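Local coordinates for nisin immunity protein (PDB 5XHB) that takes part in the immunity of Lactococcus lactis against nisin supplied from outside the cell, as a lipoprotein of the cell membrane crystallised here without its lipid, at residues N137-V146 and I215-V225; F122-I132 and L158-G169. All blocks are in the same frame, centred on the assembly; numbering follows the deposited sequence.

Contact 1. Residues N137-V146 and I215-V225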
loop_
_atom_site.group_PDB
_atom_site.type_symbol
_atom_site.label_atom_id
_atom_site.label_comp_id
_atom_site.label_asym_id
_atom_site.label_seq_id
_atom_site.Cartn_x
_atom_site.Cartn_y
_atom_site.Cartn_z
ATOM N N ASN A 137 -2.351 -5.187 8.376
ATOM C CA ASN A 137 -2.202 -6.568 7.945
ATOM C C ASN A 137 -0.879 -7.157 8.449
ATOM O O ASN A 137 0.025 -6.428 8.850
ATOM C CB ASN A 137 -2.249 -6.670 6.414
ATOM C CG ASN A 137 -3.515 -6.087 5.823
ATOM O OD1 ASN A 137 -4.613 -6.338 6.311
ATOM N ND2 ASN A 137 -3.362 -5.301 4.760
ATOM N N ILE A 138 -0.777 -8.477 8.408
ATOM C CA ILE A 138 0.434 -9.175 8.828
ATOM C C ILE A 138 0.990 -9.891 7.617
ATOM O O ILE A 138 0.233 -10.475 6.844
ATOM C CB ILE A 138 0.149 -10.174 9.975
ATOM C CG1 ILE A 138 -0.495 -9.432 11.146
ATOM C CG2 ILE A 138 1.432 -10.875 10.425
ATOM C CD1 ILE A 138 -0.326 -10.118 12.489
ATOM N N TYR A 139 2.306 -9.819 7.441
ATOM C CA TYR A 139 2.977 -10.356 6.268
ATOM C C TYR A 139 4.012 -11.360 6.690
ATOM O O TYR A 139 4.784 -11.101 7.598
ATOM C CB TYR A 139 3.640 -9.231 5.456
ATOM C CG TYR A 139 2.595 -8.337 4.843
ATOM C CD1 TYR A 139 1.993 -7.341 5.594
ATOM C CD2 TYR A 139 2.187 -8.520 3.519
ATOM C CE1 TYR A 139 1.006 -6.541 5.056
ATOM C CE2 TYR A 139 1.201 -7.720 2.962
ATOM C CZ TYR A 139 0.615 -6.734 3.738
ATOM O OH TYR A 139 -0.382 -5.941 3.214
ATOM N N SER A 140 4.035 -12.500 6.020
ATOM C CA SER A 140 5.026 -13.519 6.309
ATOM C C SER A 140 6.229 -13.379 5.380
ATOM O O SER A 140 6.058 -13.350 4.165
ATOM C CB SER A 140 4.405 -14.908 6.161
ATOM O OG SER A 140 5.406 -15.890 6.326
ATOM N N ILE A 141 7.427 -13.278 5.963
ATOM C CA ILE A 141 8.679 -13.208 5.208
ATOM C C ILE A 141 9.101 -14.605 4.816
ATOM O O ILE A 141 9.446 -15.417 5.672
ATOM C CB ILE A 141 9.801 -12.540 6.032
ATOM C CG1 ILE A 141 9.372 -11.138 6.475
ATOM C CG2 ILE A 141 11.110 -12.480 5.238
ATOM C CD1 ILE A 141 10.304 -10.543 7.551
ATOM N N SER A 142 9.059 -14.893 3.521
ATOM C CA SER A 142 9.329 -16.237 3.027
ATOM C C SER A 142 10.821 -16.478 2.813
ATOM O O SER A 142 11.647 -15.588 3.036
ATOM C CB SER A 142 8.586 -16.465 1.711
ATOM O OG SER A 142 9.187 -15.677 0.694
ATOM N N ASP A 143 11.161 -17.678 2.352
ATOM C CA ASP A 143 12.524 -17.967 1.925
ATOM C C ASP A 143 12.626 -17.903 0.394
ATOM O O ASP A 143 13.485 -18.539 -0.206
ATOM C CB ASP A 143 12.977 -19.339 2.435
ATOM C CG ASP A 143 14.499 -19.498 2.420
ATOM O OD1 ASP A 143 15.212 -18.470 2.454
ATOM O OD2 ASP A 143 14.990 -20.648 2.370
ATOM N N THR A 144 11.741 -17.125 -0.228
ATOM C CA THR A 144 11.774 -16.898 -1.673
ATOM C C THR A 144 12.474 -15.592 -1.993
ATOM O O THR A 144 12.109 -14.549 -1.455
ATOM C CB THR A 144 10.356 -16.858 -2.263
ATOM O OG1 THR A 144 9.727 -18.133 -2.068
ATOM C CG2 THR A 144 10.391 -16.500 -3.753
ATOM N N THR A 145 13.476 -15.660 -2.862
ATOM C CA THR A 145 14.259 -14.492 -3.266
ATOM C C THR A 145 13.460 -13.616 -4.207
ATOM O O THR A 145 12.690 -14.116 -5.016
ATOM C CB THR A 145 15.574 -14.896 -3.975
ATOM O OG1 THR A 145 16.276 -15.856 -3.179
ATOM C CG2 THR A 145 16.475 -13.683 -4.186
ATOM N N VAL A 146 13.617 -12.308 -4.058
ATOM C CA VAL A 146 13.083 -11.330 -4.997
ATOM C C VAL A 146 14.223 -10.862 -5.880
ATOM O O VAL A 146 15.155 -10.236 -5.386
ATOM C CB VAL A 146 12.464 -10.115 -4.276
ATOM C CG1 VAL A 146 11.894 -9.116 -5.299
ATOM C CG2 VAL A 146 11.389 -10.571 -3.336
ATOM N N ILE A 215 16.758 -9.439 4.106
ATOM C CA ILE A 215 17.096 -10.260 5.265
ATOM C C ILE A 215 18.517 -10.741 5.068
ATOM O O ILE A 215 18.790 -11.464 4.111
ATOM C CB ILE A 215 16.181 -11.483 5.433
ATOM C CG1 ILE A 215 14.703 -11.076 5.563
ATOM C CG2 ILE A 215 16.625 -12.310 6.634
ATOM C CD1 ILE A 215 14.407 -10.218 6.752
ATOM N N ASN A 216 19.411 -10.357 5.969
ATOM C CA ASN A 216 20.833 -10.661 5.799
ATOM C C ASN A 216 21.299 -10.181 4.422
ATOM O O ASN A 216 21.225 -8.983 4.144
ATOM C CB ASN A 216 21.068 -12.150 6.048
ATOM C CG ASN A 216 20.650 -12.547 7.457
ATOM O OD1 ASN A 216 20.589 -11.690 8.339
ATOM N ND2 ASN A 216 20.321 -13.822 7.667
ATOM N N ASP A 217 21.724 -11.076 3.539
ATOM C CA ASP A 217 22.271 -10.611 2.272
ATOM C C ASP A 217 21.374 -10.813 1.052
ATOM O O ASP A 217 21.878 -10.832 -0.072
ATOM C CB ASP A 217 23.614 -11.289 2.001
ATOM C CG ASP A 217 24.668 -10.889 3.007
ATOM O OD1 ASP A 217 25.076 -9.713 2.994
ATOM O OD2 ASP A 217 25.069 -11.740 3.816
ATOM N N ASP A 218 20.070 -10.971 1.232
ATOM C CA ASP A 218 19.230 -10.872 0.039
ATOM C C ASP A 218 17.787 -10.534 0.321
ATOM O O ASP A 218 17.287 -10.660 1.444
ATOM C CB ASP A 218 19.307 -12.145 -0.825
ATOM C CG ASP A 218 18.496 -13.271 -0.284
ATOM O OD1 ASP A 218 18.583 -13.495 0.942
ATOM O OD2 ASP A 218 17.774 -13.929 -1.090
ATOM N N PHE A 219 17.120 -10.087 -0.736
ATOM C CA PHE A 219 15.746 -9.644 -0.621
ATOM C C PHE A 219 14.814 -10.838 -0.656
ATOM O O PHE A 219 14.894 -11.673 -1.564
ATOM C CB PHE A 219 15.421 -8.655 -1.730
ATOM C CG PHE A 219 15.939 -7.273 -1.459
ATOM C CD1 PHE A 219 15.224 -6.408 -0.635
ATOM C CD2 PHE A 219 17.137 -6.845 -2.010
ATOM C CE1 PHE A 219 15.702 -5.128 -0.379
ATOM C CE2 PHE A 219 17.622 -5.569 -1.751
ATOM C CZ PHE A 219 16.902 -4.714 -0.930
ATOM N N LYS A 220 13.938 -10.922 0.348
ATOM C CA LYS A 220 12.961 -12.004 0.444
ATOM C C LYS A 220 11.539 -11.495 0.212
ATOM O O LYS A 220 11.207 -10.375 0.587
ATOM C CB LYS A 220 13.029 -12.664 1.825
ATOM C CG LYS A 220 14.396 -13.240 2.179
ATOM C CD LYS A 220 14.827 -14.309 1.174
ATOM C CE LYS A 220 15.976 -15.169 1.748
ATOM N NZ LYS A 220 16.757 -15.897 0.704
ATOM N N LEU A 221 10.694 -12.357 -0.344
ATOM C CA LEU A 221 9.300 -12.031 -0.609
ATOM C C LEU A 221 8.452 -12.115 0.646
ATOM O O LEU A 221 8.463 -13.138 1.342
ATOM C CB LEU A 221 8.754 -12.983 -1.681
ATOM C CG LEU A 221 7.232 -13.017 -1.831
ATOM C CD1 LEU A 221 6.756 -11.676 -2.332
ATOM C CD2 LEU A 221 6.805 -14.151 -2.774
ATOM N N ALA A 222 7.727 -11.035 0.936
ATOM C CA ALA A 222 6.787 -10.980 2.045
ATOM C C ALA A 222 5.369 -10.913 1.497
ATOM O O ALA A 222 5.066 -10.044 0.678
ATOM C CB ALA A 222 7.060 -9.772 2.939
ATOM N N THR A 223 4.497 -11.809 1.954
ATOM C CA THR A 223 3.121 -11.827 1.455
ATOM C C THR A 223 2.097 -11.849 2.585
ATOM O O THR A 223 2.393 -12.308 3.681
ATOM C CB THR A 223 2.885 -13.033 0.533
ATOM O OG1 THR A 223 3.216 -14.232 1.234
ATOM C CG2 THR A 223 3.759 -12.939 -0.702
ATOM N N LYS A 224 0.891 -11.352 2.309
ATOM C CA LYS A 224 -0.121 -11.183 3.340
ATOM C C LYS A 224 -0.589 -12.536 3.850
ATOM O O LYS A 224 -0.899 -13.428 3.064
ATOM C CB LYS A 224 -1.303 -10.361 2.815
ATOM C CG LYS A 224 -2.556 -10.421 3.700
ATOM C CD LYS A 224 -2.327 -9.832 5.105
ATOM C CE LYS A 224 -3.217 -10.520 6.183
ATOM N NZ LYS A 224 -3.148 -9.947 7.581
ATOM N N VAL A 225 -0.596 -12.706 5.170
ATOM C CA VAL A 225 -1.034 -13.971 5.761
ATOM C C VAL A 225 -2.479 -13.873 6.234
ATOM O O VAL A 225 -2.742 -13.619 7.409
ATOM C CB VAL A 225 -0.139 -14.411 6.948
ATOM C CG1 VAL A 225 0.479 -15.776 6.673
ATOM C CG2 VAL A 225 0.951 -13.391 7.219
HETATM O O HOH W 1 5.259 -15.313 2.438
#

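Contact 2. Residues F122-I132 and L158-G169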
loop_
_atom_site.group_PDB
_atom_site.type_symbol
_atom_site.label_atom_id
_atom_site.label_comp_id
_atom_site.label_asym_id
_atom_site.label_seq_id
_atom_site.Cartn_x
_atom_site.Cartn_y
_atom_site.Cartn_z
ATOM N N PHE A 122 6.089 0.135 8.184
ATOM C CA PHE A 122 6.513 -1.252 8.304
ATOM C C PHE A 122 7.135 -1.480 9.679
ATOM O O PHE A 122 8.040 -0.759 10.077
ATOM C CB PHE A 122 7.511 -1.611 7.194
ATOM C CG PHE A 122 6.953 -1.458 5.802
ATOM C CD1 PHE A 122 6.220 -2.472 5.223
ATOM C CD2 PHE A 122 7.161 -0.299 5.078
ATOM C CE1 PHE A 122 5.695 -2.338 3.937
ATOM C CE2 PHE A 122 6.643 -0.162 3.804
ATOM C CZ PHE A 122 5.911 -1.179 3.233
ATOM N N VAL A 123 6.642 -2.483 10.393
ATOM C CA VAL A 123 7.122 -2.784 11.735
ATOM C C VAL A 123 7.304 -4.285 11.855
ATOM O O VAL A 123 6.422 -5.048 11.469
ATOM C CB VAL A 123 6.115 -2.280 12.825
ATOM C CG1 VAL A 123 6.479 -2.804 14.214
ATOM C CG2 VAL A 123 6.039 -0.754 12.827
ATOM N N ILE A 124 8.443 -4.718 12.378
ATOM C CA ILE A 124 8.649 -6.143 12.599
ATOM C C ILE A 124 7.657 -6.576 13.659
ATOM O O ILE A 124 7.511 -5.898 14.667
ATOM C CB ILE A 124 10.084 -6.464 13.049
ATOM C CG1 ILE A 124 11.085 -6.065 11.954
ATOM C CG2 ILE A 124 10.224 -7.953 13.342
ATOM C CD1 ILE A 124 12.512 -5.973 12.463
ATOM N N ASP A 125 6.952 -7.675 13.410
ATOM C CA ASP A 125 5.904 -8.127 14.321
ATOM C C ASP A 125 6.491 -8.468 15.688
ATOM O O ASP A 125 7.501 -9.155 15.780
ATOM C CB ASP A 125 5.175 -9.333 13.735
ATOM C CG ASP A 125 3.961 -9.732 14.558
ATOM O OD1 ASP A 125 2.863 -9.165 14.331
ATOM O OD2 ASP A 125 4.104 -10.611 15.427
ATOM N N LYS A 126 5.850 -7.987 16.744
ATOM C CA LYS A 126 6.372 -8.158 18.101
ATOM C C LYS A 126 6.344 -9.612 18.550
ATOM O O LYS A 126 7.148 -10.028 19.372
ATOM C CB LYS A 126 5.569 -7.302 19.088
ATOM C CG LYS A 126 6.153 -7.258 20.495
ATOM C CD LYS A 126 5.245 -6.490 21.459
ATOM C CE LYS A 126 3.891 -7.174 21.643
ATOM N NZ LYS A 126 3.051 -6.504 22.689
ATOM N N ASN A 127 5.413 -10.389 18.009
ATOM C CA ASN A 127 5.228 -11.760 18.479
ATOM C C ASN A 127 5.965 -12.802 17.652
ATOM O O ASN A 127 6.374 -13.839 18.177
ATOM C CB ASN A 127 3.740 -12.088 18.518
ATOM C CG ASN A 127 2.970 -11.148 19.426
ATOM O OD1 ASN A 127 2.016 -10.500 19.004
ATOM N ND2 ASN A 127 3.400 -11.054 20.676
ATOM N N ASP A 128 6.142 -12.527 16.363
ATOM C CA ASP A 128 6.835 -13.450 15.467
ATOM C C ASP A 128 7.781 -12.644 14.586
ATOM O O ASP A 128 7.341 -11.878 13.738
ATOM C CB ASP A 128 5.832 -14.238 14.614
ATOM C CG ASP A 128 6.487 -15.302 13.747
ATOM O OD1 ASP A 128 7.724 -15.345 13.632
ATOM O OD2 ASP A 128 5.747 -16.099 13.139
ATOM N N SER A 129 9.081 -12.818 14.791
ATOM C CA SER A 129 10.072 -12.023 14.070
ATOM C C SER A 129 10.109 -12.319 12.570
ATOM O O SER A 129 10.737 -11.586 11.807
ATOM C CB SER A 129 11.461 -12.251 14.673
ATOM O OG SER A 129 11.492 -11.788 16.008
ATOM N N ARG A 130 9.461 -13.396 12.144
ATOM C CA ARG A 130 9.464 -13.753 10.729
ATOM C C ARG A 130 8.305 -13.077 10.019
ATOM O O ARG A 130 8.028 -13.365 8.860
ATOM C CB ARG A 130 9.392 -15.271 10.544
ATOM C CG ARG A 130 10.531 -16.025 11.262
ATOM C CD ARG A 130 10.125 -17.455 11.625
ATOM N NE ARG A 130 8.865 -17.502 12.375
ATOM C CZ ARG A 130 8.246 -18.621 12.735
ATOM N NH1 ARG A 130 8.772 -19.801 12.425
ATOM N NH2 ARG A 130 7.104 -18.569 13.406
ATOM N N LYS A 131 7.638 -12.163 10.720
ATOM C CA LYS A 131 6.489 -11.459 10.165
ATOM C C LYS A 131 6.637 -9.954 10.277
ATOM O O LYS A 131 7.316 -9.448 11.170
ATOM C CB LYS A 131 5.198 -11.903 10.869
ATOM C CG LYS A 131 4.772 -13.320 10.491
ATOM C CD LYS A 131 3.483 -13.743 11.202
ATOM C CE LYS A 131 3.048 -15.134 10.740
ATOM N NZ LYS A 131 1.777 -15.579 11.410
ATOM N N ILE A 132 5.994 -9.248 9.355
ATOM C CA ILE A 132 6.005 -7.800 9.340
ATOM C C ILE A 132 4.580 -7.281 9.343
ATOM O O ILE A 132 3.725 -7.810 8.628
ATOM C CB ILE A 132 6.766 -7.264 8.111
ATOM C CG1 ILE A 132 8.259 -7.520 8.309
ATOM C CG2 ILE A 132 6.516 -5.767 7.918
ATOM C CD1 ILE A 132 9.094 -6.997 7.212
ATOM N N LEU A 158 14.712 -0.771 7.649
ATOM C CA LEU A 158 14.489 -1.204 9.014
ATOM C C LEU A 158 15.781 -1.032 9.818
ATOM O O LEU A 158 15.784 -0.360 10.856
ATOM C CB LEU A 158 14.007 -2.660 9.041
ATOM C CG LEU A 158 12.579 -2.855 8.502
ATOM C CD1 LEU A 158 12.231 -4.335 8.294
ATOM C CD2 LEU A 158 11.583 -2.226 9.461
ATOM N N ALA A 159 16.873 -1.614 9.316
ATOM C CA ALA A 159 18.155 -1.618 10.016
ATOM C C ALA A 159 17.971 -2.108 11.458
ATOM O O ALA A 159 18.299 -1.416 12.426
ATOM C CB ALA A 159 18.805 -0.225 9.978
ATOM N N GLU A 160 17.420 -3.308 11.570
ATOM C CA GLU A 160 17.083 -3.906 12.849
ATOM C C GLU A 160 17.697 -5.265 12.912
ATOM O O GLU A 160 18.111 -5.815 11.897
ATOM C CB GLU A 160 15.562 -4.037 13.042
ATOM C CG GLU A 160 14.843 -2.738 13.269
ATOM C CD GLU A 160 14.990 -2.273 14.688
ATOM O OE1 GLU A 160 15.091 -3.146 15.580
ATOM O OE2 GLU A 160 14.999 -1.046 14.915
ATOM N N VAL A 161 17.741 -5.803 14.123
ATOM C CA VAL A 161 18.222 -7.143 14.366
ATOM C C VAL A 161 17.193 -7.867 15.215
ATOM O O VAL A 161 16.630 -7.281 16.149
ATOM C CB VAL A 161 19.571 -7.147 15.108
ATOM C CG1 VAL A 161 19.970 -8.574 15.435
ATOM C CG2 VAL A 161 20.658 -6.433 14.286
ATOM N N ARG A 162 16.935 -9.128 14.892
ATOM C CA ARG A 162 16.185 -9.999 15.791
ATOM C C ARG A 162 16.952 -11.301 15.913
ATOM O O ARG A 162 17.406 -11.861 14.924
ATOM C CB ARG A 162 14.748 -10.272 15.297
ATOM C CG ARG A 162 13.830 -9.056 15.220
ATOM C CD ARG A 162 13.498 -8.510 16.617
ATOM N NE ARG A 162 12.584 -7.371 16.564
ATOM C CZ ARG A 162 12.968 -6.111 16.377
ATOM N NH1 ARG A 162 14.256 -5.819 16.214
ATOM N NH2 ARG A 162 12.064 -5.140 16.343
ATOM N N VAL A 163 17.081 -11.773 17.143
ATOM C CA VAL A 163 17.561 -13.107 17.425
ATOM C C VAL A 163 16.363 -13.834 18.001
ATOM O O VAL A 163 15.777 -13.377 18.990
ATOM C CB VAL A 163 18.723 -13.105 18.434
ATOM C CG1 VAL A 163 19.098 -14.536 18.820
ATOM C CG2 VAL A 163 19.925 -12.342 17.866
ATOM N N PHE A 164 15.974 -14.945 17.393
ATOM C CA PHE A 164 14.698 -15.536 17.766
ATOM C C PHE A 164 14.780 -17.040 17.769
ATOM O O PHE A 164 15.678 -17.615 17.178
ATOM C CB PHE A 164 13.559 -15.063 16.841
ATOM C CG PHE A 164 13.825 -15.262 15.366
ATOM C CD1 PHE A 164 13.524 -16.462 14.745
ATOM C CD2 PHE A 164 14.359 -14.227 14.601
ATOM C CE1 PHE A 164 13.753 -16.643 13.374
ATOM C CE2 PHE A 164 14.607 -14.399 13.235
ATOM C CZ PHE A 164 14.304 -15.605 12.623
ATOM N N ASP A 165 13.852 -17.664 18.486
ATOM C CA ASP A 165 13.730 -19.113 18.472
ATOM C C ASP A 165 13.479 -19.573 17.054
ATOM O O ASP A 165 12.535 -19.119 16.419
ATOM C CB ASP A 165 12.587 -19.566 19.384
ATOM C CG ASP A 165 12.559 -21.066 19.569
ATOM O OD1 ASP A 165 12.311 -21.779 18.570
ATOM O OD2 ASP A 165 12.786 -21.525 20.710
ATOM N N SER A 166 14.305 -20.484 16.559
ATOM C CA SER A 166 14.221 -20.894 15.157
ATOM C C SER A 166 12.881 -21.512 14.777
ATOM O O SER A 166 12.447 -21.407 13.633
ATOM C CB SER A 166 15.337 -21.880 14.831
ATOM O OG SER A 166 16.601 -21.287 15.045
ATOM N N VAL A 167 12.224 -22.157 15.735
ATOM C CA VAL A 167 10.964 -22.826 15.456
ATOM C C VAL A 167 9.749 -21.923 15.683
ATOM O O VAL A 167 8.866 -21.859 14.838
ATOM C CB VAL A 167 10.806 -24.101 16.312
ATOM C CG1 VAL A 167 9.406 -24.716 16.125
ATOM C CG2 VAL A 167 11.885 -25.105 15.966
ATOM N N SER A 168 9.715 -21.207 16.803
ATOM C CA SER A 168 8.534 -20.422 17.161
ATOM C C SER A 168 8.532 -18.977 16.665
ATOM O O SER A 168 7.479 -18.334 16.635
ATOM C CB SER A 168 8.358 -20.399 18.674
ATOM O OG SER A 168 9.358 -19.596 19.306
ATOM N N GLY A 169 9.710 -18.447 16.341
ATOM C CA GLY A 169 9.811 -17.065 15.910
ATOM C C GLY A 169 9.842 -16.024 17.016
ATOM O O GLY A 169 9.910 -14.828 16.736
HETATM O O HOH W 2 9.183 -5.887 16.755
HETATM O O HOH W 3 10.155 -9.381 16.717
HETATM O O HOH W 4 9.249 -12.115 18.243
HETATM O O HOH W 5 5.781 -16.360 17.396
HETATM O O HOH W 6 6.083 -21.529 14.378
#

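Contact 1. Residues N137-V146 and I215-V225
Tyr139 lies across from Lys224 and Ile141 from Ala222 as non-hydrogen-bonded pairs where strand 137-142 runs antiparallel to strand 218-224, the segment axes 4.3 Å apart at closest. Between them Ser140 and Thr223 form a hydrogen-bonded pair. A beta bulge then shifts the register by two, and past the corner at Asp143 the pairing resumes at Thr145 and Lys220. Leu221 bridges the break: its O accepts both Ser142 N (2.9 Å) and Ser142 OG (2.7 Å), while its N donates to Thr144 O. Ser142 OG sits between its own backbone N and carbonyl carbon (chi1 70°), where it also accepts Thr144 N at 3.1 Å in an ST turn.

Lys224 packs CB against Tyr139 CE2 (3.6 Å), and its chain, bent at chi2 (63°), carries CD over one face of the ring, crossing that side chain at about a right angle; the same CD meets Asn137 CB. Ile141 CG2 faces Ile215 CG1 tip to tip, 3.9 Å apart. At the corner Lys220 NZ binds Asp218 OD2 at 2.9 Å on its syn lone pair and makes a longer salt bridge to Asp143 OD1 (3.5 Å), a network that ties the corner to the start of strand 218-224. One water, donating to Ser140 O, also joins Thr223 OG1.

The pair occupies the middle of the seven-stranded antiparallel sheet. Strand 131-134 flanks 137-145 and strand 210-215 flanks 218-224; Tyr139 OH bonds Thr208 O, its ring meets Phe211, and Trp194 of strand 191-202 packs on Ile141 and Ile215.

Contact 2. Residues F122-I132 and L158-G169
Leu158 CD1 meets Ile124 CG1 at 4.2 Å and Ile132 CD1 at 4.3 Å where strand 151-165, at one margin of an antiparallel sheet, and the turn after it pack against the hairpin of strands 123-124 and 131-134 and its connecting loop at the other. The segments meet chiefly through side chains and waters. Next, Glu160 CB touches Ile124 CD1, beside the G1 beta bulge that Ala159 and Glu160 form opposite Tyr196. Arg162, bent at chi2 (-68°), offers one guanidinium face to Ile124 CD1, 3.9 Å above its centre. Glu160 OE1 and two waters lie at the guanidinium edge; the waters link it to the carbonyls of Ile124 and Asp125, which helps fix its rotation. The Phe164 ring receives Ser129 CB on CD2 (3.5 Å), with Arg130 CG near CE1, and meets Trp194 edge-to-face. Asp165 OD1 then accepts Val167 N, closing an Asx turn, and Ser168 N, completing an Asx motif; Val167 O takes a weak bond from Arg130 NH1. Gly169 CA and Ser168 C lie over one face of the Arg130 guanidinium, which grips Asp128 side-on through NE and NH2. Gly169 O accepts Ser129 N at 2.9 Å, the N-H...O angle 178°.

Contacts 1 and 2 have centres about 12 Å apart, on the same side of the chain's centre, and both belong to the seven-stranded sheet in the part of the chain that matches the Spa1 C-terminal domain family. Along the chain the segments alternate: 122-132, 137-146, 158-169, 215-225. Strand 131-134 turns directly into strand 137-145, and the two are sheet neighbours, joined by probable hydrogen bonds from Tyr139 N to Ile132 O and from Ile141 N to Arg130 O. Contact 1 pairs central strands, whereas contact 2 brings the sheet's two margins against each other. This is consistent with a strongly curled sheet whose margins approach each other.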